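Local structure of oxidized polyvinyl alcohol hydrolase (Pseudomonas sp. VM15C, 3WWC) at residues A[167-172]-A[326-331]; A[186-191]-A[284-289]; A[228-233]-A[238-243]. The protein catalyses the hydrolysis of beta-diketones such as 4,6-nonanedione and of oxidized polyvinyl alcohol, the second step in the degradation of polyvinyl alcohol. The protein carries 1 engineered substitution. All coordinates share one frame; numbering follows the deposited sequence.

Contact 1. Residues A[167-172]-A[326-331]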
loop_
_atom_site.group_PDB
_atom_site.type_symbol
_atom_site.label_atom_id
_atom_site.label_comp_id
_atom_site.label_asym_id
_atom_site.label_seq_id
_atom_site.Cartn_x
_atom_site.Cartn_y
_atom_site.Cartn_z
ATOM N N ASP A 167 -14.323 -4.609 -12.218
ATOM C CA ASP A 167 -15.335 -4.693 -11.161
ATOM C C ASP A 167 -15.125 -3.540 -10.189
ATOM O O ASP A 167 -14.166 -3.544 -9.389
ATOM C CB ASP A 167 -15.196 -6.050 -10.493
ATOM C CG ASP A 167 -16.189 -6.263 -9.352
ATOM O OD1 ASP A 167 -16.815 -5.294 -8.894
ATOM O OD2 ASP A 167 -16.296 -7.444 -8.932
ATOM N N ALA A 168 -16.014 -2.548 -10.233
ATOM C CA ALA A 168 -15.897 -1.349 -9.411
ATOM C C ALA A 168 -16.038 -1.586 -7.912
ATOM O O ALA A 168 -15.748 -0.675 -7.125
ATOM C CB ALA A 168 -16.927 -0.272 -9.893
ATOM N N ARG A 169 -16.460 -2.796 -7.539
ATOM C CA ARG A 169 -16.568 -3.168 -6.123
ATOM C C ARG A 169 -15.345 -3.981 -5.680
ATOM O O ARG A 169 -15.280 -4.407 -4.514
ATOM C CB ARG A 169 -17.801 -4.042 -5.841
ATOM C CG ARG A 169 -19.125 -3.284 -6.115
ATOM C CD ARG A 169 -20.314 -4.185 -5.674
ATOM N NE ARG A 169 -20.333 -4.357 -4.218
ATOM C CZ ARG A 169 -20.890 -5.388 -3.556
ATOM N NH1 ARG A 169 -21.490 -6.388 -4.208
ATOM N NH2 ARG A 169 -20.886 -5.403 -2.222
ATOM N N ARG A 170 -14.373 -4.186 -6.580
ATOM C CA ARG A 170 -13.222 -5.022 -6.222
ATOM C C ARG A 170 -11.961 -4.385 -6.774
ATOM O O ARG A 170 -11.168 -5.031 -7.470
ATOM C CB ARG A 170 -13.409 -6.444 -6.754
ATOM C CG ARG A 170 -14.487 -7.218 -5.958
ATOM C CD ARG A 170 -14.492 -8.677 -6.369
ATOM N NE ARG A 170 -15.420 -9.490 -5.591
ATOM C CZ ARG A 170 -16.717 -9.578 -5.820
ATOM N NH1 ARG A 170 -17.303 -8.884 -6.812
ATOM N NH2 ARG A 170 -17.447 -10.427 -5.065
ATOM N N LEU A 171 -11.769 -3.121 -6.445
ATOM C CA LEU A 171 -10.544 -2.407 -6.853
ATOM C C LEU A 171 -9.605 -2.420 -5.630
ATOM O O LEU A 171 -9.883 -1.745 -4.625
ATOM C CB LEU A 171 -10.842 -0.948 -7.248
ATOM C CG LEU A 171 -11.925 -0.836 -8.352
ATOM C CD1 LEU A 171 -12.188 0.646 -8.580
ATOM C CD2 LEU A 171 -11.523 -1.553 -9.645
ATOM N N PHE A 172 -8.489 -3.162 -5.738
ATOM C CA PHE A 172 -7.555 -3.325 -4.615
ATOM C C PHE A 172 -6.155 -2.862 -4.940
ATOM O O PHE A 172 -5.685 -3.077 -6.063
ATOM C CB PHE A 172 -7.461 -4.818 -4.272
ATOM C CG PHE A 172 -8.803 -5.418 -3.850
ATOM C CD1 PHE A 172 -9.399 -5.009 -2.683
ATOM C CD2 PHE A 172 -9.435 -6.343 -4.637
ATOM C CE1 PHE A 172 -10.648 -5.538 -2.302
ATOM C CE2 PHE A 172 -10.700 -6.888 -4.275
ATOM C CZ PHE A 172 -11.292 -6.487 -3.117
ATOM N N LYS A 326 -16.727 -4.177 -2.063
ATOM C CA LYS A 326 -17.031 -2.924 -1.429
ATOM C C LYS A 326 -18.494 -2.778 -1.032
ATOM O O LYS A 326 -19.383 -2.962 -1.860
ATOM C CB LYS A 326 -16.628 -1.776 -2.343
ATOM C CG LYS A 326 -16.534 -0.466 -1.555
ATOM C CD LYS A 326 -16.009 0.631 -2.398
ATOM C CE LYS A 326 -15.784 1.902 -1.624
ATOM N NZ LYS A 326 -14.718 1.805 -0.537
ATOM N N GLY A 327 -18.703 -2.522 0.246
ATOM C CA GLY A 327 -20.073 -2.325 0.768
ATOM C C GLY A 327 -20.641 -3.561 1.406
ATOM O O GLY A 327 -21.776 -3.522 1.897
ATOM N N SER A 328 -19.884 -4.656 1.398
ATOM C CA SER A 328 -20.267 -5.908 2.045
ATOM C C SER A 328 -20.336 -5.675 3.533
ATOM O O SER A 328 -19.670 -4.794 4.036
ATOM C CB SER A 328 -19.192 -6.973 1.783
ATOM O OG SER A 328 -19.398 -7.465 0.514
ATOM N N ASP A 329 -21.131 -6.493 4.234
ATOM C CA ASP A 329 -21.256 -6.351 5.688
ATOM C C ASP A 329 -20.061 -6.993 6.377
ATOM O O ASP A 329 -19.801 -8.153 6.135
ATOM C CB ASP A 329 -22.488 -7.120 6.136
ATOM C CG ASP A 329 -22.813 -6.917 7.597
ATOM O OD1 ASP A 329 -21.966 -6.470 8.390
ATOM O OD2 ASP A 329 -23.978 -7.210 7.934
ATOM N N PRO A 330 -19.347 -6.265 7.238
ATOM C CA PRO A 330 -18.207 -6.885 7.909
ATOM C C PRO A 330 -18.578 -8.144 8.658
ATOM O O PRO A 330 -17.754 -9.031 8.817
ATOM C CB PRO A 330 -17.737 -5.801 8.857
ATOM C CG PRO A 330 -18.080 -4.544 8.092
ATOM C CD PRO A 330 -19.423 -4.829 7.575
ATOM N N ARG A 331 -19.813 -8.231 9.164
ATOM C CA ARG A 331 -20.173 -9.431 9.922
ATOM C C ARG A 331 -20.300 -10.673 9.043
ATOM O O ARG A 331 -20.345 -11.805 9.535
ATOM C CB ARG A 331 -21.487 -9.207 10.666
ATOM C CG ARG A 331 -21.428 -8.139 11.743
ATOM C CD ARG A 331 -22.851 -8.008 12.315
ATOM N NE ARG A 331 -23.777 -7.868 11.183
ATOM C CZ ARG A 331 -24.893 -8.581 11.005
ATOM N NH1 ARG A 331 -25.254 -9.506 11.899
ATOM N NH2 ARG A 331 -25.638 -8.392 9.912
#

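Contact 2. Residues A[186-191]-A[284-289]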
loop_
_atom_site.group_PDB
_atom_site.type_symbol
_atom_site.label_atom_id
_atom_site.label_comp_id
_atom_site.label_asym_id
_atom_site.label_seq_id
_atom_site.Cartn_x
_atom_site.Cartn_y
_atom_site.Cartn_z
ATOM N N ALA A 186 -3.217 5.828 0.453
ATOM C CA ALA A 186 -4.312 5.780 -0.523
ATOM C C ALA A 186 -5.600 5.322 0.123
ATOM O O ALA A 186 -6.705 5.819 -0.237
ATOM C CB ALA A 186 -3.927 4.825 -1.660
ATOM N N LEU A 187 -5.531 4.358 1.034
ATOM C CA LEU A 187 -6.752 3.881 1.703
ATOM C C LEU A 187 -7.337 4.964 2.602
ATOM O O LEU A 187 -8.556 5.052 2.743
ATOM C CB LEU A 187 -6.445 2.629 2.540
ATOM C CG LEU A 187 -6.056 1.420 1.711
ATOM C CD1 LEU A 187 -5.509 0.367 2.672
ATOM C CD2 LEU A 187 -7.277 0.897 0.906
ATOM N N LEU A 188 -6.482 5.814 3.169
ATOM C CA LEU A 188 -6.984 6.833 4.092
ATOM C C LEU A 188 -7.584 7.999 3.360
ATOM O O LEU A 188 -8.519 8.635 3.873
ATOM C CB LEU A 188 -5.832 7.336 5.004
ATOM C CG LEU A 188 -5.356 6.261 5.983
ATOM C CD1 LEU A 188 -4.007 6.683 6.583
ATOM C CD2 LEU A 188 -6.443 6.047 7.085
ATOM N N PHE A 189 -7.079 8.282 2.161
ATOM C CA PHE A 189 -7.584 9.418 1.380
ATOM C C PHE A 189 -8.588 9.047 0.317
ATOM O O PHE A 189 -9.341 9.934 -0.136
ATOM C CB PHE A 189 -6.452 10.186 0.664
ATOM C CG PHE A 189 -5.699 11.169 1.556
ATOM C CD1 PHE A 189 -6.129 12.476 1.708
ATOM C CD2 PHE A 189 -4.514 10.782 2.146
ATOM C CE1 PHE A 189 -5.365 13.388 2.438
ATOM C CE2 PHE A 189 -3.732 11.701 2.887
ATOM C CZ PHE A 189 -4.173 13.015 3.022
ATOM N N ARG A 190 -8.623 7.780 -0.122
ATOM C CA ARG A 190 -9.542 7.396 -1.195
ATOM C C ARG A 190 -10.374 6.175 -0.790
ATOM O O ARG A 190 -10.596 5.250 -1.566
ATOM C CB ARG A 190 -8.715 7.127 -2.466
ATOM C CG ARG A 190 -8.267 8.427 -3.126
ATOM C CD ARG A 190 -9.441 9.108 -3.854
ATOM N NE ARG A 190 -8.889 10.227 -4.593
ATOM C CZ ARG A 190 -9.459 10.811 -5.653
ATOM N NH1 ARG A 190 -10.635 10.395 -6.108
ATOM N NH2 ARG A 190 -8.825 11.779 -6.295
ATOM N N SER A 191 -10.876 6.200 0.442
ATOM C CA SER A 191 -11.675 5.099 0.936
ATOM C C SER A 191 -13.044 4.981 0.313
ATOM O O SER A 191 -13.755 4.032 0.627
ATOM C CB SER A 191 -11.813 5.153 2.463
ATOM O OG SER A 191 -12.582 6.284 2.861
ATOM N N ASN A 284 -4.623 -0.852 14.308
ATOM C CA ASN A 284 -5.510 -0.304 15.344
ATOM C C ASN A 284 -6.513 0.650 14.686
ATOM O O ASN A 284 -7.714 0.634 14.993
ATOM C CB ASN A 284 -4.680 0.494 16.373
ATOM C CG ASN A 284 -3.752 -0.394 17.190
ATOM O OD1 ASN A 284 -3.811 -1.624 17.112
ATOM N ND2 ASN A 284 -2.908 0.230 18.003
ATOM N N PHE A 285 -6.039 1.470 13.754
ATOM C CA PHE A 285 -6.953 2.402 13.124
ATOM C C PHE A 285 -7.992 1.697 12.300
ATOM O O PHE A 285 -9.192 1.999 12.416
ATOM C CB PHE A 285 -6.181 3.389 12.230
ATOM C CG PHE A 285 -7.070 4.298 11.447
ATOM C CD1 PHE A 285 -7.536 5.466 12.014
ATOM C CD2 PHE A 285 -7.508 3.932 10.169
ATOM C CE1 PHE A 285 -8.444 6.256 11.330
ATOM C CE2 PHE A 285 -8.418 4.722 9.476
ATOM C CZ PHE A 285 -8.881 5.870 10.057
ATOM N N PHE A 286 -7.561 0.745 11.462
ATOM C CA PHE A 286 -8.537 0.106 10.582
ATOM C C PHE A 286 -9.471 -0.841 11.323
ATOM O O PHE A 286 -10.614 -0.976 10.949
ATOM C CB PHE A 286 -7.827 -0.602 9.406
ATOM C CG PHE A 286 -7.245 0.363 8.423
ATOM C CD1 PHE A 286 -8.093 1.203 7.677
ATOM C CD2 PHE A 286 -5.858 0.420 8.205
ATOM C CE1 PHE A 286 -7.562 2.089 6.723
ATOM C CE2 PHE A 286 -5.324 1.299 7.252
ATOM C CZ PHE A 286 -6.177 2.135 6.511
ATOM N N SER A 287 -8.996 -1.470 12.385
ATOM C CA SER A 287 -9.865 -2.336 13.129
ATOM C C SER A 287 -10.963 -1.565 13.811
ATOM O O SER A 287 -12.083 -2.069 13.892
ATOM C CB SER A 287 -9.072 -3.111 14.190
ATOM O OG SER A 287 -8.232 -4.007 13.544
ATOM N N ALA A 288 -10.653 -0.361 14.287
ATOM C CA ALA A 288 -11.653 0.446 14.983
ATOM C C ALA A 288 -12.757 0.929 14.050
ATOM O O ALA A 288 -13.848 1.195 14.483
ATOM C CB ALA A 288 -11.001 1.646 15.678
ATOM N N GLN A 289 -12.484 1.040 12.759
ATOM C CA GLN A 289 -13.475 1.538 11.795
ATOM C C GLN A 289 -14.601 0.556 11.610
ATOM O O GLN A 289 -14.387 -0.617 11.311
ATOM C CB GLN A 289 -12.741 1.836 10.484
ATOM C CG GLN A 289 -11.892 3.058 10.615
ATOM C CD GLN A 289 -12.762 4.299 10.738
ATOM O OE1 GLN A 289 -13.727 4.470 9.985
ATOM N NE2 GLN A 289 -12.421 5.165 11.660
#

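Contact 3. Residues A[228-233]-A[238-243]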
loop_
_atom_site.group_PDB
_atom_site.type_symbol
_atom_site.label_atom_id
_atom_site.label_comp_id
_atom_site.label_asym_id
_atom_site.label_seq_id
_atom_site.Cartn_x
_atom_site.Cartn_y
_atom_site.Cartn_z
ATOM N N THR A 228 -2.326 -0.211 21.967
ATOM C CA THR A 228 -3.672 -0.469 21.515
ATOM C C THR A 228 -4.358 0.817 21.145
ATOM O O THR A 228 -5.522 0.796 20.790
ATOM C CB THR A 228 -4.557 -1.157 22.598
ATOM O OG1 THR A 228 -4.750 -0.258 23.700
ATOM C CG2 THR A 228 -3.929 -2.469 23.063
ATOM N N LYS A 229 -3.657 1.937 21.189
ATOM C CA LYS A 229 -4.424 3.110 20.852
ATOM C C LYS A 229 -4.303 3.512 19.385
ATOM O O LYS A 229 -3.412 3.048 18.676
ATOM C CB LYS A 229 -3.999 4.242 21.734
ATOM C CG LYS A 229 -2.707 4.701 21.427
ATOM C CD LYS A 229 -2.917 6.124 20.990
ATOM C CE LYS A 229 -2.201 7.102 21.880
ATOM N NZ LYS A 229 -2.420 8.427 21.205
ATOM N N ILE A 230 -5.206 4.370 18.957
ATOM C CA ILE A 230 -5.137 4.893 17.609
ATOM C C ILE A 230 -4.125 6.032 17.618
ATOM O O ILE A 230 -4.254 7.019 18.341
ATOM C CB ILE A 230 -6.507 5.353 17.133
ATOM C CG1 ILE A 230 -7.393 4.113 16.909
ATOM C CG2 ILE A 230 -6.393 6.084 15.776
ATOM C CD1 ILE A 230 -8.893 4.470 16.763
ATOM N N HIS A 231 -3.084 5.882 16.812
ATOM C CA HIS A 231 -2.020 6.880 16.680
ATOM C C HIS A 231 -2.147 7.622 15.363
ATOM O O HIS A 231 -2.426 7.036 14.304
ATOM C CB HIS A 231 -0.640 6.224 16.647
ATOM C CG HIS A 231 -0.252 5.590 17.938
ATOM N ND1 HIS A 231 0.466 6.271 18.906
ATOM C CD2 HIS A 231 -0.543 4.371 18.451
ATOM C CE1 HIS A 231 0.591 5.488 19.965
ATOM N NE2 HIS A 231 -0.003 4.338 19.717
ATOM N N GLN A 232 -2.012 8.932 15.443
ATOM C CA GLN A 232 -1.985 9.771 14.239
ATOM C C GLN A 232 -0.694 9.450 13.499
ATOM O O GLN A 232 0.223 8.856 14.051
ATOM C CB GLN A 232 -1.964 11.247 14.647
ATOM C CG GLN A 232 -3.194 11.643 15.471
ATOM C CD GLN A 232 -4.461 11.536 14.669
ATOM O OE1 GLN A 232 -4.507 11.965 13.515
ATOM N NE2 GLN A 232 -5.485 10.946 15.250
ATOM N N GLY A 233 -0.614 9.815 12.221
ATOM C CA GLY A 233 0.641 9.599 11.494
ATOM C C GLY A 233 0.755 10.440 10.227
ATOM O O GLY A 233 -0.254 10.786 9.604
ATOM N N TYR A 238 -4.176 14.747 8.516
ATOM C CA TYR A 238 -4.095 15.141 9.935
ATOM C C TYR A 238 -5.293 16.066 10.310
ATOM O O TYR A 238 -5.485 17.119 9.696
ATOM C CB TYR A 238 -2.839 15.917 10.298
ATOM C CG TYR A 238 -2.934 16.296 11.758
ATOM C CD1 TYR A 238 -2.817 15.331 12.752
ATOM C CD2 TYR A 238 -3.320 17.592 12.126
ATOM C CE1 TYR A 238 -3.101 15.631 14.086
ATOM C CE2 TYR A 238 -3.599 17.899 13.447
ATOM C CZ TYR A 238 -3.488 16.913 14.419
ATOM O OH TYR A 238 -3.736 17.204 15.743
ATOM N N PRO A 239 -6.152 15.631 11.229
ATOM C CA PRO A 239 -6.134 14.341 11.943
ATOM C C PRO A 239 -6.620 13.258 10.991
ATOM O O PRO A 239 -7.150 13.562 9.910
ATOM C CB PRO A 239 -7.127 14.542 13.095
ATOM C CG PRO A 239 -8.049 15.595 12.570
ATOM C CD PRO A 239 -7.217 16.515 11.762
ATOM N N LEU A 240 -6.448 11.999 11.394
ATOM C CA LEU A 240 -6.914 10.867 10.586
ATOM C C LEU A 240 -8.427 11.011 10.521
ATOM O O LEU A 240 -9.061 11.570 11.434
ATOM C CB LEU A 240 -6.557 9.542 11.273
ATOM C CG LEU A 240 -5.056 9.264 11.332
ATOM C CD1 LEU A 240 -4.860 7.987 12.171
ATOM C CD2 LEU A 240 -4.491 9.055 9.944
ATOM N N PRO A 241 -9.035 10.505 9.453
ATOM C CA PRO A 241 -10.495 10.614 9.323
ATOM C C PRO A 241 -11.281 9.924 10.423
ATOM O O PRO A 241 -10.895 8.866 10.903
ATOM C CB PRO A 241 -10.774 10.049 7.941
ATOM C CG PRO A 241 -9.553 9.273 7.544
ATOM C CD PRO A 241 -8.391 9.830 8.307
ATOM N N ALA A 242 -12.406 10.522 10.836
ATOM C CA ALA A 242 -13.219 9.910 11.887
ATOM C C ALA A 242 -13.899 8.673 11.333
ATOM O O ALA A 242 -14.146 7.690 12.068
ATOM C CB ALA A 242 -14.280 10.910 12.372
ATOM N N LYS A 243 -14.220 8.732 10.048
ATOM C CA LYS A 243 -14.877 7.602 9.395
ATOM C C LYS A 243 -14.426 7.429 7.965
ATOM O O LYS A 243 -14.308 8.402 7.193
ATOM C CB LYS A 243 -16.390 7.747 9.400
ATOM C CG LYS A 243 -17.052 6.405 9.107
ATOM C CD LYS A 243 -18.546 6.399 9.299
ATOM C CE LYS A 243 -19.047 4.980 9.062
ATOM N NZ LYS A 243 -20.530 4.888 9.308
HETATM O O HOH W 1 -8.237 11.097 14.085
#

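Contact 1. Residues A[167-172]-A[326-331]
The carbonyl oxygen of Lys326 is gripped by two nitrogens of one guanidinium group: Arg169 NE and Arg169 NH2 each donate to Lys326 O, both at 2.9 Å. The oxygen sits at the side of the guanidinium, almost exactly in its plane, so both N-H groups converge on it and neither bond is straight (148° and 145°). Relative to the peptide plane the two donors differ: NE is tilted a little from it, whereas NH2 stands well above it. The arginine chain runs extended through chi2 and then bends at chi3 (68°), which swings the guanidinium back against the loop. Beside this grip the backbones are joined by a nearly linear bond, Lys326 N to Arg169 O at 2.9 Å, placed on a lone pair of the acceptor. Arg169 thus both accepts from and donates to the backbone of Lys326. The contact lies at the surface of the alpha/beta-hydrolase fold, where a type I turn from Asp167 to Arg170 leads into strand 170-176 and meets the loop that follows helix 310-322. Asp167 braces that turn: its OD1 takes the amide of Arg169 in an Asx turn, and Asp167 OD2 forms a salt bridge with Arg170 NH1 at 2.8 Å. On the loop side, Lys326 CB rests 3.7 Å from Arg169 O while the rest of its side chain leads off to the backbone oxygens of Pro246, Ser191 and Trp194, which accept hydrogen bonds from Lys326 NZ. Ser328 OG, bound to Pro325 O, approaches Arg169 NH2 obliquely at 3.7 Å.

Contact 2. Residues A[186-191]-A[284-289]
Leu188 and the two neighbouring rings Phe285 and Phe286 form an apolar cluster between the end of helix 178-189 and the end of helix 275-288. The aliphatic-to-aromatic contacts centre on one methyl group: Leu188 CD2 lies 3.4 Å from Phe285 CE2 and 4.0 Å from Phe286 CZ. It meets each ring obliquely. With CG beside the backbone N and anti to the carbonyl carbon (chi1 -68°), chi2 (165°) carries Leu188 CD1 onward and leaves CD2 as the branch that meets the rings. Leu187 contributes its CB, 4.0 Å from Phe286 CZ, so both leucines touch the far end of one ring.

Between the aromatic rings the meeting is of another kind. Phe285 CD2 lies 3.7 Å above the plane of the Phe286 ring, displaced toward its rim, while Phe286 CE1 comes to the edge of Phe285. The first torsions differ, which turns the Phe285 edge over the Phe286 face: CG is anti to N in Phe285 (chi1 175°) but beside N in Phe286.

Backbone spacing is wide, 9.5 Å between Leu188 CA and Phe286 CA, and the side chains bridge it. Leu187 and Phe286 also pack on Val249 of strand 247-253, where both helices meet the central sheet of the alpha/beta-hydrolase fold. The Phe286 side chain is about 6 Å from that of Ser283, assigned to the charge relay by similarity.

All four touching residues are buried and no polar bond between the two segments sets their direction, although Gln289 and Ser191 are each tied to residues 242-245; the contact itself rests on shape and burial.

Contact 3. Residues A[228-233]-A[238-243]
Ile230 opens the contact with a marginal touch, its CG2 methyl 4.4 Å from Leu240 CD1; it also packs on Phe285 and Ala288 of helix 275-288. At His231 it is the backbone that takes part: His231 O lies 3.4 Å from Leu240 CD1 and is hydrogen-bonded to the indole NE1 of Trp204. The His231 side chain leaves the backbone away from 238-243, and its NE2 is bonded to Ala226 O. Both segments belong to the irregular excursion between helix 216-225 and strand 247-253 of the alpha/beta-hydrolase fold, and with no regular strand to pair them, a side-chain amide makes the direct link. In Gln232 the bend at chi2 (-65°) brings the carboxamide up to Leu240. Its OE1 accepts from Leu240 N at 2.9 Å, in the carbonyl plane and on a lone pair, with an N-H...O angle of 153°. Around Gln232 OE1 gather Pro239 CA at 3.3 Å, just after a cis peptide bond, and Leu240 CG at 3.5 Å. The other end of the amide acts through water: Gln232 NE2 donates to a water molecule at 3.0 Å, which donates to Leu240 O at 2.8 Å. The carboxamide therefore serves both backbone polar groups of Leu240. Replacement of Gln232 by a leucine would probably leave Leu240 N without its acceptor and the bridging water without its donor. The Tyr238 ring meets OE1 obliquely, while its hydroxyl is bonded to Asp209 O.

Overall arrangement
Strand 170-176, entered through the first segment of contact 1, is followed directly by helix 178-189, whose end supplies the first segment of contact 2. After helix 216-225 the chain makes the small excursion that contact 3 closes, then enters strand 247-253. Helix 275-288 completes contact 2, closing a loop that encloses contact 3, and residues 326-331 close the widest loop, which encloses both and ties the turn before strand 170-176 to the loop after helix 310-322. Contacts 1 and 2 meet where Lys326 NZ reaches Ser191 O. Contacts 2 and 3, with centres about 9 Å apart, are joined by Asn284 to Lys229 and Gln289 to Ala242, whereas contacts 1 and 3 do not touch.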